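Local coordinates for intracellular serine protease (Bacillus licheniformis, PDB 4ZOQ), which probably acts as a subtilisin-like serine endopeptidase in a class II lanthipeptide pathway, cutting peptide bonds in a sequence-specific manner, at residues W71-G76 with M120-D125; N95-D100 with A279-G284; T104-L109 with V127-E132; H42-V47 with E292-H297. All blocks are in the same frame, centred on the assembly; numbering follows the deposited sequence.

Contact 1: residues W71-G76 with M120-D125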
loop_
_atom_site.group_PDB
_atom_site.type_symbol
_atom_site.label_atom_id
_atom_site.label_comp_id
_atom_site.label_asym_id
_atom_site.label_seq_id
_atom_site.Cartn_x
_atom_site.Cartn_y
_atom_site.Cartn_z
ATOM N N TRP B 71 -3.301 -2.150 14.816
ATOM C CA TRP B 71 -2.462 -1.324 15.653
ATOM C C TRP B 71 -2.194 0.071 15.076
ATOM O O TRP B 71 -1.947 0.236 13.883
ATOM C CB TRP B 71 -1.150 -2.050 15.903
ATOM C CG TRP B 71 -0.371 -1.481 17.028
ATOM C CD1 TRP B 71 0.834 -0.856 16.966
ATOM C CD2 TRP B 71 -0.782 -1.439 18.403
ATOM N NE1 TRP B 71 1.224 -0.461 18.230
ATOM C CE2 TRP B 71 0.241 -0.796 19.125
ATOM C CE3 TRP B 71 -1.914 -1.892 19.093
ATOM C CZ2 TRP B 71 0.173 -0.602 20.503
ATOM C CZ3 TRP B 71 -1.982 -1.693 20.466
ATOM C CH2 TRP B 71 -0.941 -1.062 21.155
ATOM N N ASN B 72 -2.327 1.077 15.932
ATOM C CA ASN B 72 -1.903 2.435 15.633
ATOM C C ASN B 72 -0.483 2.665 16.185
ATOM O O ASN B 72 -0.283 2.723 17.403
ATOM C CB ASN B 72 -2.907 3.426 16.224
ATOM C CG ASN B 72 -2.529 4.872 16.004
ATOM O OD1 ASN B 72 -1.387 5.211 15.679
ATOM N ND2 ASN B 72 -3.510 5.755 16.198
ATOM N N TYR B 73 0.505 2.783 15.301
ATOM C CA TYR B 73 1.891 2.919 15.750
ATOM C C TYR B 73 2.226 4.344 16.159
ATOM O O TYR B 73 3.273 4.595 16.755
ATOM C CB TYR B 73 2.863 2.438 14.669
ATOM C CG TYR B 73 2.751 0.953 14.428
ATOM C CD1 TYR B 73 3.599 0.055 15.073
ATOM C CD2 TYR B 73 1.769 0.441 13.595
ATOM C CE1 TYR B 73 3.488 -1.304 14.871
ATOM C CE2 TYR B 73 1.645 -0.919 13.389
ATOM C CZ TYR B 73 2.506 -1.788 14.023
ATOM O OH TYR B 73 2.376 -3.145 13.804
ATOM N N ILE B 74 1.349 5.278 15.827
ATOM C CA ILE B 74 1.591 6.677 16.142
ATOM C C ILE B 74 1.251 6.942 17.610
ATOM O O ILE B 74 1.956 7.681 18.292
ATOM C CB ILE B 74 0.808 7.620 15.182
ATOM C CG1 ILE B 74 1.488 7.609 13.816
ATOM C CG2 ILE B 74 0.807 9.055 15.682
ATOM C CD1 ILE B 74 0.709 8.297 12.727
ATOM N N ASP B 75 0.150 6.362 18.078
ATOM C CA ASP B 75 -0.283 6.570 19.450
ATOM C C ASP B 75 -0.097 5.350 20.347
ATOM O O ASP B 75 -0.442 5.393 21.523
ATOM C CB ASP B 75 -1.750 6.979 19.457
ATOM C CG ASP B 75 -1.979 8.310 18.780
ATOM O OD1 ASP B 75 -0.990 9.048 18.557
ATOM O OD2 ASP B 75 -3.150 8.601 18.449
ATOM N N GLY B 76 0.424 4.259 19.795
ATOM C CA GLY B 76 0.586 3.034 20.563
ATOM C C GLY B 76 -0.698 2.454 21.112
ATOM O O GLY B 76 -0.693 1.797 22.160
ATOM N N MET B 120 8.187 0.202 8.278
ATOM C CA MET B 120 8.997 -1.010 8.394
ATOM C C MET B 120 8.496 -1.894 9.536
ATOM O O MET B 120 8.358 -3.111 9.376
ATOM C CB MET B 120 10.469 -0.663 8.634
ATOM C CG MET B 120 11.073 0.198 7.572
ATOM S SD MET B 120 12.874 0.353 7.724
ATOM C CE MET B 120 13.064 2.056 7.178
ATOM N N LYS B 121 8.190 -1.273 10.672
ATOM C CA LYS B 121 7.735 -2.037 11.820
ATOM C C LYS B 121 6.410 -2.711 11.494
ATOM O O LYS B 121 6.207 -3.881 11.822
ATOM C CB LYS B 121 7.598 -1.152 13.043
ATOM C CG LYS B 121 7.325 -1.926 14.315
ATOM C CD LYS B 121 7.108 -0.947 15.451
ATOM C CE LYS B 121 8.405 -0.642 16.171
ATOM N NZ LYS B 121 8.244 0.416 17.184
ATOM N N ALA B 122 5.525 -1.970 10.833
ATOM C CA ALA B 122 4.247 -2.526 10.417
ATOM C C ALA B 122 4.450 -3.652 9.401
ATOM O O ALA B 122 3.774 -4.689 9.461
ATOM C CB ALA B 122 3.348 -1.442 9.834
ATOM N N MET B 123 5.415 -3.493 8.512
ATOM C CA MET B 123 5.661 -4.540 7.536
ATOM C C MET B 123 6.017 -5.820 8.262
ATOM O O MET B 123 5.441 -6.886 8.005
ATOM C CB MET B 123 6.793 -4.155 6.570
ATOM C CG MET B 123 6.409 -3.076 5.551
ATOM S SD MET B 123 7.810 -2.518 4.537
ATOM C CE MET B 123 8.164 -3.958 3.510
ATOM N N VAL B 124 6.942 -5.705 9.203
ATOM C CA VAL B 124 7.437 -6.877 9.878
ATOM C C VAL B 124 6.343 -7.516 10.715
ATOM O O VAL B 124 6.137 -8.734 10.672
ATOM C CB VAL B 124 8.647 -6.528 10.740
ATOM C CG1 VAL B 124 9.043 -7.733 11.571
ATOM C CG2 VAL B 124 9.783 -6.121 9.834
ATOM N N ASP B 125 5.607 -6.694 11.445
ATOM C CA ASP B 125 4.505 -7.212 12.246
ATOM C C ASP B 125 3.495 -7.918 11.368
ATOM O O ASP B 125 3.063 -9.026 11.688
ATOM C CB ASP B 125 3.823 -6.093 13.044
ATOM C CG ASP B 125 4.673 -5.602 14.214
ATOM O OD1 ASP B 125 5.627 -6.311 14.602
ATOM O OD2 ASP B 125 4.392 -4.510 14.743
#

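Contact 2: residues N95-D100 with A279-G284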
loop_
_atom_site.group_PDB
_atom_site.type_symbol
_atom_site.label_atom_id
_atom_site.label_comp_id
_atom_site.label_asym_id
_atom_site.label_seq_id
_atom_site.Cartn_x
_atom_site.Cartn_y
_atom_site.Cartn_z
ATOM N N ASN B 95 -11.421 -3.995 -1.120
ATOM C CA ASN B 95 -12.720 -4.616 -0.882
ATOM C C ASN B 95 -13.595 -4.801 -2.128
ATOM O O ASN B 95 -14.211 -5.848 -2.298
ATOM C CB ASN B 95 -13.501 -3.812 0.149
ATOM C CG ASN B 95 -14.822 -4.446 0.480
ATOM O OD1 ASN B 95 -14.871 -5.524 1.065
ATOM N ND2 ASN B 95 -15.903 -3.811 0.064
ATOM N N ILE B 96 -13.650 -3.791 -2.999
ATOM C CA ILE B 96 -14.561 -3.842 -4.142
ATOM C C ILE B 96 -14.183 -4.989 -5.094
ATOM O O ILE B 96 -15.058 -5.579 -5.717
ATOM C CB ILE B 96 -14.612 -2.489 -4.899
ATOM C CG1 ILE B 96 -15.819 -2.448 -5.820
ATOM C CG2 ILE B 96 -13.319 -2.180 -5.647
ATOM C CD1 ILE B 96 -17.163 -2.512 -5.111
ATOM N N ILE B 97 -12.897 -5.350 -5.131
ATOM C CA ILE B 97 -12.416 -6.476 -5.931
ATOM C C ILE B 97 -12.506 -7.822 -5.190
ATOM O O ILE B 97 -12.917 -8.846 -5.769
ATOM C CB ILE B 97 -10.932 -6.229 -6.363
ATOM C CG1 ILE B 97 -10.907 -5.223 -7.516
ATOM C CG2 ILE B 97 -10.268 -7.521 -6.792
ATOM C CD1 ILE B 97 -9.656 -4.484 -7.650
ATOM N N ALA B 98 -12.230 -7.790 -3.892
ATOM C CA ALA B 98 -12.217 -8.986 -3.065
ATOM C C ALA B 98 -12.989 -8.731 -1.788
ATOM O O ALA B 98 -12.391 -8.467 -0.740
ATOM C CB ALA B 98 -10.808 -9.386 -2.740
ATOM N N PRO B 99 -14.319 -8.776 -1.876
ATOM C CA PRO B 99 -15.134 -8.306 -0.752
ATOM C C PRO B 99 -15.052 -9.169 0.499
ATOM O O PRO B 99 -15.358 -8.668 1.568
ATOM C CB PRO B 99 -16.568 -8.281 -1.333
ATOM C CG PRO B 99 -16.510 -8.999 -2.637
ATOM C CD PRO B 99 -15.096 -8.947 -3.118
ATOM N N ASP B 100 -14.578 -10.401 0.398
ATOM C CA ASP B 100 -14.566 -11.266 1.570
ATOM C C ASP B 100 -13.187 -11.485 2.205
ATOM O O ASP B 100 -13.117 -12.104 3.266
ATOM C CB ASP B 100 -15.178 -12.624 1.205
ATOM C CG ASP B 100 -16.678 -12.550 1.023
ATOM O OD1 ASP B 100 -17.280 -11.685 1.684
ATOM O OD2 ASP B 100 -17.240 -13.318 0.194
ATOM N N ALA B 279 -2.646 0.745 -6.411
ATOM C CA ALA B 279 -1.945 -0.344 -5.731
ATOM C C ALA B 279 -2.876 -1.349 -5.012
ATOM O O ALA B 279 -2.670 -2.559 -5.149
ATOM C CB ALA B 279 -0.904 0.209 -4.770
ATOM N N PRO B 280 -3.873 -0.868 -4.239
ATOM C CA PRO B 280 -4.745 -1.833 -3.558
ATOM C C PRO B 280 -5.638 -2.680 -4.486
ATOM O O PRO B 280 -6.051 -3.785 -4.079
ATOM C CB PRO B 280 -5.617 -0.949 -2.655
ATOM C CG PRO B 280 -5.508 0.424 -3.204
ATOM C CD PRO B 280 -4.131 0.508 -3.786
ATOM N N GLN B 281 -5.887 -2.204 -5.712
ATOM C CA GLN B 281 -6.621 -2.991 -6.684
ATOM C C GLN B 281 -5.813 -4.227 -7.058
ATOM O O GLN B 281 -6.363 -5.300 -7.242
ATOM C CB GLN B 281 -6.967 -2.176 -7.918
ATOM C CG GLN B 281 -7.990 -1.104 -7.654
ATOM C CD GLN B 281 -8.312 -0.302 -8.896
ATOM O OE1 GLN B 281 -8.714 -0.871 -9.928
ATOM N NE2 GLN B 281 -8.131 1.026 -8.821
ATOM N N VAL B 282 -4.507 -4.058 -7.185
ATOM C CA VAL B 282 -3.600 -5.161 -7.429
ATOM C C VAL B 282 -3.464 -6.041 -6.173
ATOM O O VAL B 282 -3.451 -7.268 -6.261
ATOM C CB VAL B 282 -2.203 -4.637 -7.884
ATOM C CG1 VAL B 282 -1.256 -5.802 -8.240
ATOM C CG2 VAL B 282 -2.368 -3.693 -9.054
ATOM N N ALA B 283 -3.362 -5.415 -5.004
ATOM C CA ALA B 283 -3.305 -6.182 -3.773
ATOM C C ALA B 283 -4.595 -7.011 -3.626
ATOM O O ALA B 283 -4.533 -8.215 -3.304
ATOM C CB ALA B 283 -3.100 -5.273 -2.576
ATOM N N GLY B 284 -5.744 -6.376 -3.909
ATOM C CA GLY B 284 -7.034 -7.043 -3.872
ATOM C C GLY B 284 -7.081 -8.201 -4.850
ATOM O O GLY B 284 -7.548 -9.296 -4.511
#

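Contact 3: residues T104-L109 with V127-E132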
loop_
_atom_site.group_PDB
_atom_site.type_symbol
_atom_site.label_atom_id
_atom_site.label_comp_id
_atom_site.label_asym_id
_atom_site.label_seq_id
_atom_site.Cartn_x
_atom_site.Cartn_y
_atom_site.Cartn_z
ATOM N N THR B 104 -6.651 -5.817 7.511
ATOM C CA THR B 104 -6.152 -5.376 8.811
ATOM C C THR B 104 -5.421 -4.046 8.717
ATOM O O THR B 104 -4.393 -3.954 8.047
ATOM C CB THR B 104 -5.167 -6.385 9.420
ATOM O OG1 THR B 104 -5.685 -7.719 9.326
ATOM C CG2 THR B 104 -4.864 -6.019 10.865
ATOM N N PRO B 105 -5.903 -3.032 9.450
ATOM C CA PRO B 105 -5.280 -1.700 9.408
ATOM C C PRO B 105 -4.027 -1.631 10.285
ATOM O O PRO B 105 -4.093 -2.003 11.460
ATOM C CB PRO B 105 -6.379 -0.776 9.958
ATOM C CG PRO B 105 -7.161 -1.665 10.922
ATOM C CD PRO B 105 -7.064 -3.091 10.368
ATOM N N TYR B 106 -2.902 -1.223 9.696
ATOM C CA TYR B 106 -1.700 -0.862 10.428
ATOM C C TYR B 106 -1.480 0.620 10.250
ATOM O O TYR B 106 -0.879 1.046 9.249
ATOM C CB TYR B 106 -0.479 -1.634 9.934
ATOM C CG TYR B 106 -0.502 -3.115 10.261
ATOM C CD1 TYR B 106 -1.369 -3.981 9.600
ATOM C CD2 TYR B 106 0.339 -3.643 11.224
ATOM C CE1 TYR B 106 -1.393 -5.328 9.882
ATOM C CE2 TYR B 106 0.330 -5.003 11.519
ATOM C CZ TYR B 106 -0.542 -5.837 10.844
ATOM O OH TYR B 106 -0.563 -7.180 11.128
ATOM N N GLN B 107 -1.958 1.397 11.224
ATOM C CA GLN B 107 -1.974 2.858 11.140
ATOM C C GLN B 107 -0.611 3.482 11.409
ATOM O O GLN B 107 -0.135 3.516 12.543
ATOM C CB GLN B 107 -3.016 3.442 12.107
ATOM C CG GLN B 107 -3.073 4.964 12.053
ATOM C CD GLN B 107 -4.319 5.525 12.720
ATOM O OE1 GLN B 107 -5.095 4.789 13.318
ATOM N NE2 GLN B 107 -4.543 6.816 12.563
ATOM N N VAL B 108 0.023 3.963 10.352
ATOM C CA VAL B 108 1.335 4.590 10.471
ATOM C C VAL B 108 1.327 6.020 9.959
ATOM O O VAL B 108 2.351 6.690 9.955
ATOM C CB VAL B 108 2.391 3.783 9.721
ATOM C CG1 VAL B 108 2.422 2.357 10.230
ATOM C CG2 VAL B 108 2.096 3.795 8.224
ATOM N N LEU B 109 0.160 6.477 9.528
ATOM C CA LEU B 109 -0.011 7.835 9.020
ATOM C C LEU B 109 -1.142 8.539 9.746
ATOM O O LEU B 109 -2.095 7.903 10.235
ATOM C CB LEU B 109 -0.318 7.847 7.513
ATOM C CG LEU B 109 0.590 7.121 6.521
ATOM C CD1 LEU B 109 -0.057 7.142 5.143
ATOM C CD2 LEU B 109 1.958 7.770 6.489
ATOM N N VAL B 127 3.818 -9.386 8.556
ATOM C CA VAL B 127 4.374 -10.682 8.171
ATOM C C VAL B 127 4.200 -11.709 9.295
ATOM O O VAL B 127 3.690 -12.820 9.083
ATOM C CB VAL B 127 5.877 -10.569 7.835
ATOM C CG1 VAL B 127 6.465 -11.929 7.588
ATOM C CG2 VAL B 127 6.092 -9.693 6.610
ATOM N N ASN B 128 4.637 -11.330 10.496
ATOM C CA ASN B 128 4.578 -12.223 11.661
ATOM C C ASN B 128 3.129 -12.573 12.069
ATOM O O ASN B 128 2.897 -13.604 12.704
ATOM C CB ASN B 128 5.321 -11.598 12.850
ATOM C CG ASN B 128 6.841 -11.507 12.630
ATOM O OD1 ASN B 128 7.418 -12.170 11.758
ATOM N ND2 ASN B 128 7.485 -10.665 13.422
ATOM N N ASP B 129 2.172 -11.722 11.683
ATOM C CA ASP B 129 0.735 -11.914 11.971
ATOM C C ASP B 129 -0.028 -12.736 10.939
ATOM O O ASP B 129 -1.251 -12.772 10.949
ATOM C CB ASP B 129 0.036 -10.558 12.103
ATOM C CG ASP B 129 0.608 -9.718 13.226
ATOM O OD1 ASP B 129 1.206 -10.305 14.158
ATOM O OD2 ASP B 129 0.487 -8.472 13.172
ATOM N N GLY B 130 0.693 -13.349 10.021
ATOM C CA GLY B 130 0.103 -14.256 9.067
ATOM C C GLY B 130 -0.578 -13.625 7.861
ATOM O O GLY B 130 -1.306 -14.320 7.165
ATOM N N HIS B 131 -0.255 -12.368 7.539
ATOM C CA HIS B 131 -0.799 -11.698 6.348
ATOM C C HIS B 131 -0.082 -12.158 5.092
ATOM O O HIS B 131 1.143 -12.113 5.024
ATOM C CB HIS B 131 -0.660 -10.180 6.484
ATOM C CG HIS B 131 -1.550 -9.593 7.532
ATOM N ND1 HIS B 131 -1.241 -9.627 8.878
ATOM C CD2 HIS B 131 -2.758 -8.992 7.437
ATOM C CE1 HIS B 131 -2.220 -9.061 9.564
ATOM N NE2 HIS B 131 -3.150 -8.667 8.714
ATOM N N GLU B 132 -0.842 -12.545 4.077
ATOM C CA GLU B 132 -0.249 -13.012 2.827
ATOM C C GLU B 132 0.029 -11.880 1.839
ATOM O O GLU B 132 0.854 -12.033 0.933
ATOM C CB GLU B 132 -1.136 -14.064 2.162
ATOM C CG GLU B 132 -1.331 -15.363 2.924
ATOM C CD GLU B 132 -2.608 -15.403 3.772
ATOM O OE1 GLU B 132 -3.037 -14.363 4.369
ATOM O OE2 GLU B 132 -3.224 -16.496 3.764
#

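Contact 4: residues H42-V47 with E292-H297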
loop_
_atom_site.group_PDB
_atom_site.type_symbol
_atom_site.label_atom_id
_atom_site.label_comp_id
_atom_site.label_asym_id
_atom_site.label_seq_id
_atom_site.Cartn_x
_atom_site.Cartn_y
_atom_site.Cartn_z
ATOM N N HIS B 42 -11.319 -15.261 0.397
ATOM C CA HIS B 42 -11.446 -15.998 1.661
ATOM C C HIS B 42 -11.255 -15.092 2.855
ATOM O O HIS B 42 -10.304 -14.335 2.904
ATOM C CB HIS B 42 -10.451 -17.174 1.742
ATOM C CG HIS B 42 -10.725 -18.275 0.759
ATOM N ND1 HIS B 42 -9.970 -19.432 0.701
ATOM C CD2 HIS B 42 -11.646 -18.381 -0.227
ATOM C CE1 HIS B 42 -10.422 -20.205 -0.266
ATOM N NE2 HIS B 42 -11.435 -19.589 -0.852
ATOM N N PRO B 43 -12.167 -15.174 3.834
ATOM C CA PRO B 43 -11.990 -14.419 5.074
ATOM C C PRO B 43 -10.650 -14.684 5.757
ATOM O O PRO B 43 -10.191 -13.793 6.449
ATOM C CB PRO B 43 -13.149 -14.916 5.951
ATOM C CG PRO B 43 -14.192 -15.328 4.994
ATOM C CD PRO B 43 -13.478 -15.853 3.781
ATOM N N ASP B 44 -10.040 -15.854 5.575
ATOM C CA ASP B 44 -8.762 -16.164 6.248
ATOM C C ASP B 44 -7.536 -15.886 5.376
ATOM O O ASP B 44 -6.423 -16.277 5.720
ATOM C CB ASP B 44 -8.730 -17.618 6.749
ATOM C CG ASP B 44 -8.709 -18.604 5.639
ATOM O OD1 ASP B 44 -9.210 -18.257 4.558
ATOM O OD2 ASP B 44 -8.222 -19.727 5.842
ATOM N N VAL B 45 -7.754 -15.277 4.217
ATOM C CA VAL B 45 -6.672 -14.588 3.520
ATOM C C VAL B 45 -6.663 -13.143 4.023
ATOM O O VAL B 45 -7.694 -12.469 4.025
ATOM C CB VAL B 45 -6.830 -14.613 1.988
ATOM C CG1 VAL B 45 -5.962 -13.539 1.331
ATOM C CG2 VAL B 45 -6.557 -16.006 1.443
ATOM N N LYS B 46 -5.517 -12.672 4.494
ATOM C CA LYS B 46 -5.480 -11.364 5.157
ATOM C C LYS B 46 -4.587 -10.381 4.388
ATOM O O LYS B 46 -3.435 -10.701 4.033
ATOM C CB LYS B 46 -4.972 -11.500 6.611
ATOM C CG LYS B 46 -5.903 -12.283 7.526
ATOM C CD LYS B 46 -5.492 -12.185 8.996
ATOM C CE LYS B 46 -4.226 -12.970 9.298
ATOM N NZ LYS B 46 -3.819 -12.721 10.722
ATOM N N VAL B 47 -5.120 -9.191 4.144
ATOM C CA VAL B 47 -4.383 -8.113 3.494
ATOM C C VAL B 47 -4.084 -7.039 4.530
ATOM O O VAL B 47 -4.995 -6.515 5.178
ATOM C CB VAL B 47 -5.175 -7.505 2.300
ATOM C CG1 VAL B 47 -4.448 -6.314 1.702
ATOM C CG2 VAL B 47 -5.461 -8.576 1.232
ATOM N N GLU B 292 -8.408 -18.276 -4.586
ATOM C CA GLU B 292 -8.751 -19.329 -5.523
ATOM C C GLU B 292 -7.751 -20.495 -5.463
ATOM O O GLU B 292 -8.141 -21.664 -5.438
ATOM C CB GLU B 292 -8.821 -18.809 -6.946
ATOM C CG GLU B 292 -9.107 -19.918 -7.917
ATOM C CD GLU B 292 -9.903 -19.467 -9.102
ATOM O OE1 GLU B 292 -10.804 -18.612 -8.929
ATOM O OE2 GLU B 292 -9.629 -19.978 -10.207
ATOM N N TYR B 293 -6.466 -20.170 -5.423
ATOM C CA TYR B 293 -5.438 -21.207 -5.456
ATOM C C TYR B 293 -5.548 -22.123 -4.234
ATOM O O TYR B 293 -5.456 -23.345 -4.343
ATOM C CB TYR B 293 -4.045 -20.569 -5.515
ATOM C CG TYR B 293 -2.922 -21.549 -5.744
ATOM C CD1 TYR B 293 -2.427 -22.345 -4.708
ATOM C CD2 TYR B 293 -2.366 -21.699 -7.019
ATOM C CE1 TYR B 293 -1.375 -23.254 -4.932
ATOM C CE2 TYR B 293 -1.328 -22.604 -7.265
ATOM C CZ TYR B 293 -0.838 -23.374 -6.220
ATOM O OH TYR B 293 0.172 -24.266 -6.470
ATOM N N ARG B 294 -5.823 -21.534 -3.083
ATOM C CA ARG B 294 -5.849 -22.316 -1.853
ATOM C C ARG B 294 -7.094 -23.193 -1.888
ATOM O O ARG B 294 -7.101 -24.327 -1.422
ATOM C CB ARG B 294 -5.860 -21.391 -0.656
ATOM C CG ARG B 294 -4.554 -20.657 -0.437
ATOM C CD ARG B 294 -4.626 -19.737 0.767
ATOM N NE ARG B 294 -4.623 -20.504 2.000
ATOM C CZ ARG B 294 -4.681 -19.973 3.213
ATOM N NH1 ARG B 294 -4.751 -18.653 3.354
ATOM N NH2 ARG B 294 -4.679 -20.770 4.281
ATOM N N GLU B 295 -8.132 -22.671 -2.524
ATOM C CA GLU B 295 -9.375 -23.403 -2.673
ATOM C C GLU B 295 -9.230 -24.606 -3.594
ATOM O O GLU B 295 -9.842 -25.651 -3.369
ATOM C CB GLU B 295 -10.462 -22.473 -3.203
ATOM C CG GLU B 295 -11.850 -23.057 -3.122
ATOM C CD GLU B 295 -12.926 -22.009 -3.273
ATOM O OE1 GLU B 295 -14.050 -22.393 -3.653
ATOM O OE2 GLU B 295 -12.624 -20.808 -3.101
ATOM N N ARG B 296 -8.385 -24.479 -4.605
ATOM C CA ARG B 296 -8.277 -25.541 -5.579
ATOM C C ARG B 296 -7.291 -26.631 -5.130
ATOM O O ARG B 296 -7.451 -27.788 -5.510
ATOM C CB ARG B 296 -7.853 -24.980 -6.934
ATOM C CG ARG B 296 -8.956 -24.187 -7.637
ATOM C CD ARG B 296 -8.530 -23.870 -9.033
ATOM N NE ARG B 296 -9.537 -23.151 -9.797
ATOM C CZ ARG B 296 -10.524 -23.713 -10.478
ATOM N NH1 ARG B 296 -10.676 -25.034 -10.456
ATOM N NH2 ARG B 296 -11.374 -22.945 -11.159
ATOM N N HIS B 297 -6.264 -26.263 -4.365
ATOM C CA HIS B 297 -5.185 -27.213 -4.043
ATOM C C HIS B 297 -5.008 -27.547 -2.538
ATOM O O HIS B 297 -4.302 -28.483 -2.187
ATOM C CB HIS B 297 -3.857 -26.648 -4.595
ATOM C CG HIS B 297 -3.920 -26.208 -6.037
ATOM N ND1 HIS B 297 -3.806 -27.076 -7.103
ATOM C CD2 HIS B 297 -4.063 -24.971 -6.577
ATOM C CE1 HIS B 297 -3.904 -26.395 -8.236
ATOM N NE2 HIS B 297 -4.057 -25.115 -7.946
#

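Contact 1: residues W71-G76 with M120-D125
Tyr73 reaches from the turn after strand 71-72 to helix 116-128, where Lys121, Ala122 and Asp125 receive it. In this subtilase alpha/beta fold that helix packs on the central sheet and follows strand 102-110 in the chain after the short strand 113-114. From CB, the Tyr73 side chain leaves with CG anti to its own carbonyl carbon (chi1 -67°), which aims the ring at the helix. CD1 and CE1 meet the aliphatic part of Lys121 obliquely, and Lys121 CD lies 3.7 Å from Tyr73 CD1. The CE2 atom comes within 4.0 Å of Ala122 CB, also obliquely. At the tip, the phenol OH of Tyr73 donates to OD2 of Asp125 at 2.6 Å, using the anti lone pair of that oxygen. OD2 lies at the ring edge, also approaching Tyr73 CE1, and the carboxylate is nearly coplanar with the ring (25°). One face of the tyrosine ring is covered by Trp71, whose CD1 stands 3.3 Å above the plane over its centre. The Lys121 chain bends at chi3 (-92°) beyond CD and turns NZ away from the ring, toward a salt bridge with Asp56 of the other chain of the assembly, whose sequence differs and which is probably the cleaved propeptide. The turn that presents Tyr73 is held by Asn72. Its OD1 accepts from Ile74 N at 2.7 Å, closing an Asx turn, and also from Asp75 N at 3.1 Å, which comes from above the carbonyl plane.

Contact 2: residues N95-D100 with A279-G284
Ile97, in the last turn of helix 86-97, lays its two branches along the backbone of helix 275-297. CG1 stands anti to the residue's own carbonyl carbon (chi1 -77°), and from there CD1 extends to the turn at Gln281, where it lies 3.4 Å from Gln281 O and 3.6 Å from Gln281 CB. The second branch, CG2, is directed at the next turn and meets Gly284 C at 3.8 Å. One isoleucine thus spans both residues, with CD1 beside the base of the glutamine side chain and CG2 over a glycine that has no side chain. Ala98 follows suit: its CB rests 3.7 Å from Gly284 O, and the two backbones come as close as 5.6 Å between Ala98 CA and Gly284 CA. No hydrogen bond joins the two segments, so they meet by buried packing alone. The amide of Gln281 turns to other partners: NE2 donates to Pro226 O and Leu277 O, while OE1 accepts from Gln29 NE2. The arrangement is part of the core of the subtilase fold, where the helices that begin near the predicted catalytic His86 and Ser276 run into contact. Around it, Ile97 also touches Gln29 of helix 24-30, Pro280 packs on Thr90, Met93 and Ile94 of helix 86-97, and Ala283 rests against Val133 and Asn135 of strand 133-136.

Contact 3: residues T104-L109 with V127-E132
Tyr106 and His131 have the same first torsion, -69°, with CG anti to the carbonyl carbon in each, and the side chains so placed come at each other from opposite directions. The edge of the tyrosine ring is turned to the face of the imidazole in an offset edge-to-face pair, with planes at 77° and centroids 5.4 Å apart. At the end of the tyrosine, OH donates to Asp129 OD2 at 2.6 Å, on the anti lone pair of that oxygen; the carboxylate lies nearly coplanar with the ring, at its edge. The same phenol oxygen comes 3.0 Å from His131 CE1. Thr104 approaches the histidine on another side, its side chain crossing at about a right angle: OG1 lies at the imidazole edge and is hydrogen-bonded to His131 NE2 at 2.8 Å. OG1 has a further partner in Asn66 ND2. These groups join strand 102-110 of the mainly parallel subtilase sheet to the end of helix 116-128, within the connection that leads on to strand 133-136. The helix closes in a Schellman motif, with Gly130 as its positive-phi C-prime residue: Gly130 N bonds to Val127 O at 3.2 Å, and His131 N to Ala126 O. Ala126 O also receives His131 ND1, so both nitrogens of the ring are engaged and its rotation is fixed. Tyr106 packs further on Ala122 and Ala126 of the helix and on Ala48 of strand 46-51, and its side chain lies about 7 Å from that of Asp51, the predicted charge-relay aspartate.

Contact 4: residues H42-V47 with E292-H297
Glu295 OE2 receives the imidazole of His42: NE2 donates at 2.8 Å in a nearly straight bond, with an N-H...O angle of 168°. The oxygen lies in the plane of the ring, yet the nitrogen meets the carboxylate from above its own plane, 37° out of it. Glu295 reaches the ring with CG anti to its backbone N and the chain extended beyond, while its CB brushes His42 CE1 at 3.7 Å. Glu39 brings a second carboxylate close to OE2, which might make a positively charged His42 more likely. Arg294 takes another route. Its chain bends and slides past Val45, leaving NH1 3.7 Å from Val45 CG2, and that nitrogen forms its salt bridge with Glu132. Asp44 OD2 stands 4.0 Å from Arg294 NH2, well out of the guanidinium plane, so the two attract as charges only. On the helix, Arg296 NE pairs with Glu292 OE2 at 3.2 Å, one turn apart. Val45 N bonds to His42 O, and the result, at the protein surface, is a type I beta turn leading into strand 46-51 of the subtilase alpha/beta fold, packed against the C-terminal end of helix 275-297.

In the fold
Contacts 1 and 3 have centres 8 Å apart and share helix 116-128; residues 71-73 touch strand 102-110 at Gln107, where Trp71 O lies 2.9 Å from Gln107 N, a probable hydrogen bond, and Tyr73 OH packs on Tyr106 CD2 at 3.3 Å. Contact 3 meets contact 4 where Lys46 NZ reaches Asp129 O at 2.6 Å and Glu132 OE2 pairs with Arg294 NH1 at 2.7 Å. Contacts 2 and 4, 13 Å apart between centres, lie on successive parts of helix 275-297. The predicted charge relay lies near contacts 1 to 3: the Asp51 side chain is about 9 Å from that of Ala122 and 7 Å from that of Tyr106, and Ser276 about 9 Å from Gln281, between side chains; contact 4 is remote.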